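Local coordinates for serine--tRNA ligase, cytoplasmic (Candida albicans, PDB 3QO8), which catalyses the attachment of serine to tRNA(Ser), first activating serine with ATP to Ser-AMP and then transferring it to the acceptor end, at residues S200-V205 / S323-Q328; E216-T221 / S225-E230; E258-E261 / Q266-V269. All coordinates share one frame; numbering follows the deposited sequence. Where two conformers were deposited one is given.

Contact 1: S200-V205 / S323-Q328; sequences SSKGYV and SEEFYQ
A single salt bridge between Lys202 and Glu325 spans the gap here, an example of two surface side chains joining parts of a fold whose backbones stay well apart: the nearest CA atoms, those of Lys202 and Glu325, are 11.5 Å from each other. From CB, the Lys202 chain runs extended through CG and CD toward helix 312-329, where the side chain also touches Cys322. CE then passes Glu325 OE1 at 3.2 Å, and a bend at chi4 (-60°) lays NZ against the same oxygen, NZ to OE1 measuring 2.8 Å. The ammonium meets OE1 on its syn side, 26° out of the carboxylate plane; Glu325 OE2 stays farther off, 3.7 Å from NZ, which makes the grip one-sided. Glu325 comes from the opposite direction, its chain equally straight beyond CG. Lys202 lies in the type I turn at the Schellman motif that ends helix 183-200, with Tyr204 N bonded to Leu199 O and Gly203 N to Ser200 O. That helix and strand 205-208 form class II motif 1; Tyr204 packs on Met319 and Cys322 of helix 312-329, while Ser200 and Val205 lie against the second subunit.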
loop_
_atom_site.group_PDB
_atom_site.type_symbol
_atom_site.label_atom_id
_atom_site.label_comp_id
_atom_site.label_asym_id
_atom_site.label_seq_id
_atom_site.Cartn_x
_atom_site.Cartn_y
_atom_site.Cartn_z
ATOM N N SER A 200 -14.475 2.070 -17.918
ATOM C CA SER A 200 -15.037 0.785 -18.320
ATOM C C SER A 200 -16.086 0.988 -19.430
ATOM O O SER A 200 -16.184 0.192 -20.367
ATOM C CB SER A 200 -15.626 0.053 -17.102
ATOM O OG SER A 200 -16.501 -0.976 -17.507
ATOM N N SER A 201 -16.855 2.069 -19.332
ATOM C CA SER A 201 -17.854 2.386 -20.350
ATOM C C SER A 201 -17.204 2.710 -21.684
ATOM O O SER A 201 -17.864 2.703 -22.715
ATOM C CB SER A 201 -18.711 3.579 -19.914
ATOM O OG SER A 201 -19.611 3.194 -18.895
ATOM N N LYS A 202 -15.917 3.030 -21.655
ATOM C CA LYS A 202 -15.189 3.365 -22.870
ATOM C C LYS A 202 -14.360 2.194 -23.383
ATOM O O LYS A 202 -13.509 2.361 -24.247
ATOM C CB LYS A 202 -14.289 4.567 -22.627
ATOM C CG LYS A 202 -15.053 5.856 -22.457
ATOM C CD LYS A 202 -14.133 6.999 -22.139
ATOM C CE LYS A 202 -14.927 8.271 -22.001
ATOM N NZ LYS A 202 -15.662 8.572 -23.264
ATOM N N GLY A 203 -14.601 1.016 -22.830
ATOM C CA GLY A 203 -13.921 -0.186 -23.286
ATOM C C GLY A 203 -12.609 -0.504 -22.590
ATOM O O GLY A 203 -11.915 -1.434 -22.995
ATOM N N TYR A 204 -12.263 0.255 -21.548
ATOM C CA TYR A 204 -11.072 -0.043 -20.762
ATOM C C TYR A 204 -11.356 -1.226 -19.851
ATOM O O TYR A 204 -12.459 -1.372 -19.326
ATOM C CB TYR A 204 -10.671 1.145 -19.884
ATOM C CG TYR A 204 -10.052 2.316 -20.609
ATOM C CD1 TYR A 204 -8.755 2.733 -20.320
ATOM C CD2 TYR A 204 -10.770 3.030 -21.561
ATOM C CE1 TYR A 204 -8.182 3.837 -20.978
ATOM C CE2 TYR A 204 -10.206 4.118 -22.224
ATOM C CZ TYR A 204 -8.916 4.516 -21.930
ATOM O OH TYR A 204 -8.368 5.605 -22.594
ATOM N N VAL A 205 -10.350 -2.064 -19.658
ATOM C CA VAL A 205 -10.455 -3.197 -18.749
ATOM C C VAL A 205 -9.955 -2.797 -17.356
ATOM O O VAL A 205 -8.798 -2.424 -17.202
ATOM C CB VAL A 205 -9.611 -4.363 -19.286
ATOM C CG1 VAL A 205 -9.571 -5.524 -18.288
ATOM C CG2 VAL A 205 -10.150 -4.809 -20.647
ATOM N N SER A 323 -9.596 12.143 -20.376
ATOM C CA SER A 323 -9.408 12.865 -19.116
ATOM C C SER A 323 -10.149 14.211 -19.107
ATOM O O SER A 323 -10.736 14.616 -18.094
ATOM C CB SER A 323 -7.922 13.053 -18.836
ATOM O OG SER A 323 -7.306 11.789 -18.594
ATOM N N GLU A 324 -10.115 14.921 -20.233
ATOM C CA GLU A 324 -10.850 16.183 -20.308
ATOM C C GLU A 324 -12.336 15.954 -20.045
ATOM O O GLU A 324 -12.968 16.668 -19.262
ATOM C CB GLU A 324 -10.658 16.822 -21.677
ATOM C CG GLU A 324 -9.238 17.282 -21.934
ATOM C CD GLU A 324 -9.126 18.019 -23.255
ATOM O OE1 GLU A 324 -9.678 19.140 -23.365
ATOM O OE2 GLU A 324 -8.497 17.475 -24.178
ATOM N N GLU A 325 -12.897 14.951 -20.708
ATOM C CA GLU A 325 -14.303 14.632 -20.524
ATOM C C GLU A 325 -14.593 14.329 -19.055
ATOM O O GLU A 325 -15.598 14.776 -18.498
ATOM C CB GLU A 325 -14.712 13.457 -21.417
ATOM C CG GLU A 325 -16.186 13.113 -21.329
ATOM C CD GLU A 325 -16.559 11.849 -22.116
ATOM O OE1 GLU A 325 -15.698 11.309 -22.849
ATOM O OE2 GLU A 325 -17.717 11.396 -21.984
ATOM N N PHE A 326 -13.705 13.573 -18.419
ATOM C CA PHE A 326 -13.848 13.277 -16.998
ATOM C C PHE A 326 -13.922 14.566 -16.156
ATOM O O PHE A 326 -14.825 14.713 -15.324
ATOM C CB PHE A 326 -12.697 12.370 -16.530
ATOM C CG PHE A 326 -12.806 11.924 -15.080
ATOM C CD1 PHE A 326 -13.609 10.854 -14.721
ATOM C CD2 PHE A 326 -12.096 12.587 -14.085
ATOM C CE1 PHE A 326 -13.699 10.438 -13.394
ATOM C CE2 PHE A 326 -12.186 12.188 -12.756
ATOM C CZ PHE A 326 -12.994 11.116 -12.408
ATOM N N TYR A 327 -12.988 15.501 -16.359
ATOM C CA TYR A 327 -13.015 16.741 -15.568
ATOM C C TYR A 327 -14.182 17.645 -15.929
ATOM O O TYR A 327 -14.748 18.332 -15.068
ATOM C CB TYR A 327 -11.652 17.464 -15.580
ATOM C CG TYR A 327 -10.698 16.597 -14.820
ATOM C CD1 TYR A 327 -10.698 16.604 -13.438
ATOM C CD2 TYR A 327 -9.885 15.685 -15.474
ATOM C CE1 TYR A 327 -9.875 15.750 -12.718
ATOM C CE2 TYR A 327 -9.056 14.825 -14.760
ATOM C CZ TYR A 327 -9.061 14.865 -13.387
ATOM O OH TYR A 327 -8.254 14.001 -12.667
ATOM N N GLN A 328 -14.572 17.623 -17.195
ATOM C CA GLN A 328 -15.763 18.366 -17.587
ATOM C C GLN A 328 -16.977 17.837 -16.836
ATOM O O GLN A 328 -17.838 18.610 -16.403
ATOM C CB GLN A 328 -15.994 18.265 -19.090
ATOM C CG GLN A 328 -14.977 19.033 -19.882
ATOM C CD GLN A 328 -15.294 19.029 -21.350
ATOM O OE1 GLN A 328 -16.441 18.821 -21.738
ATOM N NE2 GLN A 328 -14.281 19.261 -22.181
#

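Contact 2: E216-T221 / S225-E230; sequences EVMAKT and SQFDEE
Ala219 and Phe227 are the backbone positions that lie closest, their CA atoms 8.5 Å apart, where the chain around helix 215-218 lies beside helix 224-229 after a short connection. Phe227 is the side chain that bridges the two segments. With CG anti to its carbonyl carbon (chi1 -75°), the ring is carried across to the other segment and presents its far end: CZ lies 3.5 Å from Met218 CG and 3.7 Å from Ala219 CA. Ala219 CA lies at the ring edge, near its plane; its CB is 4.1 Å from Phe227 CZ. Met218 comes in obliquely, sliding past the phenyl group in the opposite direction. The CG methylene does the touching, placed at the ring by a first torsion that sets it anti to the backbone N (chi1 177°). Met218 also packs on Gln249 of helix 248-252, and Tyr242 meets Phe227 edge-to-face.

Within segment 225-230, Gln226 NE2 donates to Glu230 OE1 over 2.8 Å, an N-H...O angle of 157°. The acceptor uses its syn lone pair and lies close to the amide plane, while Gln226 OE1 accepts from Gln223 N, so both ends of the amide are engaged and its rotation is fixed. The other carboxylate oxygen, Glu230 OE2, makes a long, weak ion pair with Arg279. Glu230 is joined through its backbone to Arg280, probably an ATP-binding residue.

The polar bonds thus run within or beside a segment, as at Gln226, or to other parts of the chain, as from Thr221 OG1 to Ser252 OG. What crosses between the two segments is van der Waals packing alone, carbon against carbon at one end of a ring, so the contact rests on fit and not on directed bonds.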
loop_
_atom_site.group_PDB
_atom_site.type_symbol
_atom_site.label_atom_id
_atom_site.label_comp_id
_atom_site.label_asym_id
_atom_site.label_seq_id
_atom_site.Cartn_x
_atom_site.Cartn_y
_atom_site.Cartn_z
ATOM N N GLU A 216 14.150 -6.218 -10.380
ATOM C CA GLU A 216 14.553 -6.425 -11.764
ATOM C C GLU A 216 13.477 -5.969 -12.754
ATOM O O GLU A 216 13.789 -5.440 -13.814
ATOM C CB GLU A 216 14.919 -7.888 -12.012
ATOM C CG GLU A 216 15.838 -8.502 -10.956
ATOM C CD GLU A 216 15.079 -9.130 -9.787
ATOM O OE1 GLU A 216 15.612 -10.082 -9.173
ATOM O OE2 GLU A 216 13.955 -8.675 -9.479
ATOM N N VAL A 217 12.211 -6.177 -12.413
ATOM C CA VAL A 217 11.128 -5.724 -13.277
ATOM C C VAL A 217 10.967 -4.201 -13.205
ATOM O O VAL A 217 10.774 -3.532 -14.228
ATOM C CB VAL A 217 9.777 -6.410 -12.934
ATOM C CG1 VAL A 217 8.776 -6.184 -14.052
ATOM C CG2 VAL A 217 9.977 -7.893 -12.708
ATOM N N MET A 218 11.042 -3.649 -11.999
ATOM C CA MET A 218 10.892 -2.205 -11.837
ATOM C C MET A 218 11.973 -1.490 -12.647
ATOM O O MET A 218 11.716 -0.493 -13.329
ATOM C CB MET A 218 10.967 -1.814 -10.351
ATOM C CG MET A 218 10.903 -0.305 -10.095
ATOM S SD MET A 218 9.337 0.470 -10.578
ATOM C CE MET A 218 8.366 0.104 -9.109
ATOM N N ALA A 219 13.182 -2.030 -12.591
ATOM C CA ALA A 219 14.319 -1.435 -13.285
ATOM C C ALA A 219 14.093 -1.361 -14.797
ATOM O O ALA A 219 14.710 -0.547 -15.476
ATOM C CB ALA A 219 15.597 -2.202 -12.959
ATOM N N LYS A 220 13.194 -2.186 -15.329
ATOM C CA LYS A 220 12.941 -2.154 -16.771
ATOM C C LYS A 220 11.932 -1.078 -17.182
ATOM O O LYS A 220 11.769 -0.783 -18.370
ATOM C CB LYS A 220 12.493 -3.520 -17.291
ATOM C CG LYS A 220 13.556 -4.619 -17.197
ATOM C CD LYS A 220 13.187 -5.794 -18.095
ATOM C CE LYS A 220 14.089 -7.001 -17.881
ATOM N NZ LYS A 220 13.447 -8.021 -16.999
ATOM N N THR A 221 11.254 -0.477 -16.217
ATOM C CA THR A 221 10.254 0.510 -16.590
ATOM C C THR A 221 10.441 1.885 -15.940
ATOM O O THR A 221 9.926 2.880 -16.446
ATOM C CB THR A 221 8.819 -0.026 -16.386
ATOM O OG1 THR A 221 7.873 0.874 -16.992
ATOM C CG2 THR A 221 8.513 -0.236 -14.902
ATOM N N SER A 225 16.577 8.100 -11.861
ATOM C CA SER A 225 16.204 9.185 -10.956
ATOM C C SER A 225 15.029 8.802 -10.053
ATOM O O SER A 225 14.908 9.304 -8.935
ATOM C CB SER A 225 15.878 10.460 -11.734
ATOM O OG SER A 225 14.637 10.341 -12.402
ATOM N N GLN A 226 14.164 7.915 -10.537
ATOM C CA GLN A 226 13.033 7.465 -9.734
ATOM C C GLN A 226 13.517 6.603 -8.562
ATOM O O GLN A 226 12.997 6.705 -7.450
ATOM C CB GLN A 226 11.992 6.740 -10.600
ATOM C CG GLN A 226 11.343 7.659 -11.644
ATOM C CD GLN A 226 10.344 6.951 -12.551
ATOM O OE1 GLN A 226 10.685 6.519 -13.660
ATOM N NE2 GLN A 226 9.100 6.844 -12.092
ATOM N N PHE A 227 14.528 5.773 -8.799
ATOM C CA PHE A 227 15.082 4.965 -7.719
ATOM C C PHE A 227 15.732 5.833 -6.642
ATOM O O PHE A 227 15.783 5.453 -5.472
ATOM C CB PHE A 227 16.084 3.945 -8.259
ATOM C CG PHE A 227 15.442 2.785 -8.966
ATOM C CD1 PHE A 227 15.027 1.670 -8.258
ATOM C CD2 PHE A 227 15.252 2.811 -10.339
ATOM C CE1 PHE A 227 14.436 0.601 -8.904
ATOM C CE2 PHE A 227 14.661 1.747 -10.990
ATOM C CZ PHE A 227 14.253 0.638 -10.272
ATOM N N ASP A 228 16.215 7.006 -7.044
ATOM C CA ASP A 228 16.952 7.891 -6.141
ATOM C C ASP A 228 16.082 8.696 -5.170
ATOM O O ASP A 228 16.362 8.746 -3.977
ATOM C CB ASP A 228 17.853 8.842 -6.938
ATOM C CG ASP A 228 19.041 8.133 -7.563
ATOM O OD1 ASP A 228 19.522 7.141 -6.974
ATOM O OD2 ASP A 228 19.496 8.568 -8.643
ATOM N N GLU A 229 15.036 9.336 -5.673
ATOM C CA GLU A 229 14.261 10.226 -4.817
ATOM C C GLU A 229 12.762 9.964 -4.842
ATOM O O GLU A 229 11.985 10.745 -4.285
ATOM C CB GLU A 229 14.539 11.690 -5.176
ATOM C CG GLU A 229 14.176 12.070 -6.601
ATOM C CD GLU A 229 14.595 13.491 -6.949
ATOM O OE1 GLU A 229 15.307 14.121 -6.135
ATOM O OE2 GLU A 229 14.210 13.976 -8.034
ATOM N N GLU A 230 12.348 8.879 -5.489
ATOM C CA GLU A 230 10.917 8.607 -5.595
ATOM C C GLU A 230 10.482 7.342 -4.860
ATOM O O GLU A 230 9.509 7.377 -4.105
ATOM C CB GLU A 230 10.456 8.565 -7.063
ATOM C CG GLU A 230 8.936 8.663 -7.247
ATOM C CD GLU A 230 8.483 8.398 -8.688
ATOM O OE1 GLU A 230 9.060 7.498 -9.347
ATOM O OE2 GLU A 230 7.544 9.085 -9.162
#

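Contact 3: E258-E261 / Q266-V269; sequences EWFE and QLPV
Phe260 and Leu267 both set CG anti to their carbonyl carbons (chi1 -64° for the phenylalanine), which brings the phenyl ring and the isobutyl group together at about a right angle. Phe260 is the centre of an inverse gamma turn, the kink by which the chain leaves strand 259-260 before the short helix 263-266 leads it into strand 269-278, the first of the motif 2 strands of the class II core. The meeting is a CH-pi contact: Leu267 CD2 sits over one face, 3.8 Å from the centroid of the Phe260 ring and 14° off its normal. Gln266 CB lies at the ring edge, near its plane, and Val269 CG2 comes within 4.0 Å of Phe260 CE1. His255 packs edge-to-face with Phe260; Val398 touches both Phe260 and Leu267. A cis peptide bond joins Leu267 to Pro268, between the two residues, Leu267 and Val269, that pack on Phe260.

Nearer the solvent, Gln266 divides its amide between two partners. Its OE1 accepts from Ser262 N; Glu261 N also lies near OE1, but at a poor angle. Its NE2 donates to Glu261 OE1 across 3.2 Å, nearly straight at 162°, reaching that oxygen from above the carboxylate plane.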
loop_
_atom_site.group_PDB
_atom_site.type_symbol
_atom_site.label_atom_id
_atom_site.label_comp_id
_atom_site.label_asym_id
_atom_site.label_seq_id
_atom_site.Cartn_x
_atom_site.Cartn_y
_atom_site.Cartn_z
ATOM N N GLU A 258 5.513 -10.652 -24.201
ATOM C CA GLU A 258 4.389 -11.161 -24.979
ATOM C C GLU A 258 4.413 -10.558 -26.378
ATOM O O GLU A 258 5.210 -9.671 -26.663
ATOM C CB GLU A 258 3.054 -10.907 -24.262
ATOM C CG GLU A 258 2.946 -11.684 -22.948
ATOM C CD GLU A 258 1.682 -11.366 -22.159
ATOM O OE1 GLU A 258 0.667 -10.964 -22.765
ATOM O OE2 GLU A 258 1.706 -11.525 -20.927
ATOM N N TRP A 259 3.554 -11.060 -27.256
ATOM C CA TRP A 259 3.631 -10.730 -28.671
ATOM C C TRP A 259 2.226 -10.567 -29.207
ATOM O O TRP A 259 1.460 -11.528 -29.236
ATOM C CB TRP A 259 4.351 -11.866 -29.424
ATOM C CG TRP A 259 4.756 -11.526 -30.842
ATOM C CD1 TRP A 259 4.216 -10.560 -31.647
ATOM C CD2 TRP A 259 5.795 -12.152 -31.612
ATOM N NE1 TRP A 259 4.850 -10.553 -32.868
ATOM C CE2 TRP A 259 5.825 -11.516 -32.870
ATOM C CE3 TRP A 259 6.696 -13.191 -31.361
ATOM C CZ2 TRP A 259 6.724 -11.885 -33.875
ATOM C CZ3 TRP A 259 7.589 -13.550 -32.359
ATOM C CH2 TRP A 259 7.591 -12.911 -33.598
ATOM N N PHE A 260 1.876 -9.347 -29.606
ATOM C CA PHE A 260 0.604 -9.108 -30.261
ATOM C C PHE A 260 0.809 -9.339 -31.755
ATOM O O PHE A 260 1.079 -8.411 -32.511
ATOM C CB PHE A 260 0.095 -7.693 -29.947
ATOM C CG PHE A 260 -0.210 -7.482 -28.485
ATOM C CD1 PHE A 260 -1.435 -7.862 -27.957
ATOM C CD2 PHE A 260 0.739 -6.934 -27.635
ATOM C CE1 PHE A 260 -1.719 -7.675 -26.610
ATOM C CE2 PHE A 260 0.463 -6.747 -26.289
ATOM C CZ PHE A 260 -0.764 -7.115 -25.778
ATOM N N GLU A 261 0.709 -10.603 -32.163
ATOM C CA GLU A 261 1.112 -10.996 -33.507
ATOM C C GLU A 261 0.040 -10.720 -34.558
ATOM O O GLU A 261 0.318 -10.756 -35.756
ATOM C CB GLU A 261 1.557 -12.465 -33.534
ATOM C CG GLU A 261 0.447 -13.463 -33.809
ATOM C CD GLU A 261 -0.503 -13.660 -32.646
ATOM O OE1 GLU A 261 -0.274 -13.087 -31.560
ATOM O OE2 GLU A 261 -1.487 -14.404 -32.822
ATOM N N GLN A 266 -6.026 -7.466 -32.305
ATOM C CA GLN A 266 -5.688 -7.586 -30.875
ATOM C C GLN A 266 -5.498 -6.241 -30.156
ATOM O O GLN A 266 -5.705 -6.138 -28.949
ATOM C CB GLN A 266 -4.426 -8.421 -30.694
ATOM C CG GLN A 266 -4.543 -9.867 -31.160
ATOM C CD GLN A 266 -3.190 -10.535 -31.220
ATOM O OE1 GLN A 266 -2.193 -9.896 -31.549
ATOM N NE2 GLN A 266 -3.141 -11.820 -30.888
ATOM N N LEU A 267 -5.076 -5.226 -30.898
ATOM C CA LEU A 267 -4.828 -3.904 -30.329
ATOM C C LEU A 267 -5.849 -2.927 -30.895
ATOM O O LEU A 267 -6.404 -3.167 -31.965
ATOM C CB LEU A 267 -3.408 -3.445 -30.682
ATOM C CG LEU A 267 -2.262 -4.313 -30.154
ATOM C CD1 LEU A 267 -0.924 -3.857 -30.733
ATOM C CD2 LEU A 267 -2.249 -4.251 -28.627
ATOM N N PRO A 268 -6.091 -1.811 -30.188
ATOM C CA PRO A 268 -5.422 -1.431 -28.942
ATOM C C PRO A 268 -5.948 -2.194 -27.736
ATOM O O PRO A 268 -7.089 -2.656 -27.731
ATOM C CB PRO A 268 -5.803 0.047 -28.791
ATOM C CG PRO A 268 -7.163 0.114 -29.394
ATOM C CD PRO A 268 -7.077 -0.800 -30.608
ATOM N N VAL A 269 -5.105 -2.346 -26.726
ATOM C CA VAL A 269 -5.531 -2.879 -25.438
ATOM C C VAL A 269 -5.522 -1.719 -24.442
ATOM O O VAL A 269 -4.505 -1.047 -24.288
ATOM C CB VAL A 269 -4.577 -3.983 -24.956
ATOM C CG1 VAL A 269 -4.785 -4.260 -23.494
ATOM C CG2 VAL A 269 -4.755 -5.257 -25.790
#

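In the fold
Apolar packing dominates the two partly buried contacts, 2 and 3, with a polar rim in contact 3, whereas contact 1 is a surface ion pair. Contacts 2 and 3 each centre on a phenylalanine: in contact 2 the ring offers its far end, in contact 3 its face. Contact 1 ties motif 1 to helix 312-329 over more than a hundred residues; the other two are local and lie in series within that long loop. Contacts 1 and 3 come within about 6 Å between nearest atoms, and parallel strands 205-208 and 269-278 follow their loops. Glu325 and Met218 lie about 10 and 11 Å from bound seryl-adenylate analogue, which Gln328 touches; contact 3 lies away from the known sites.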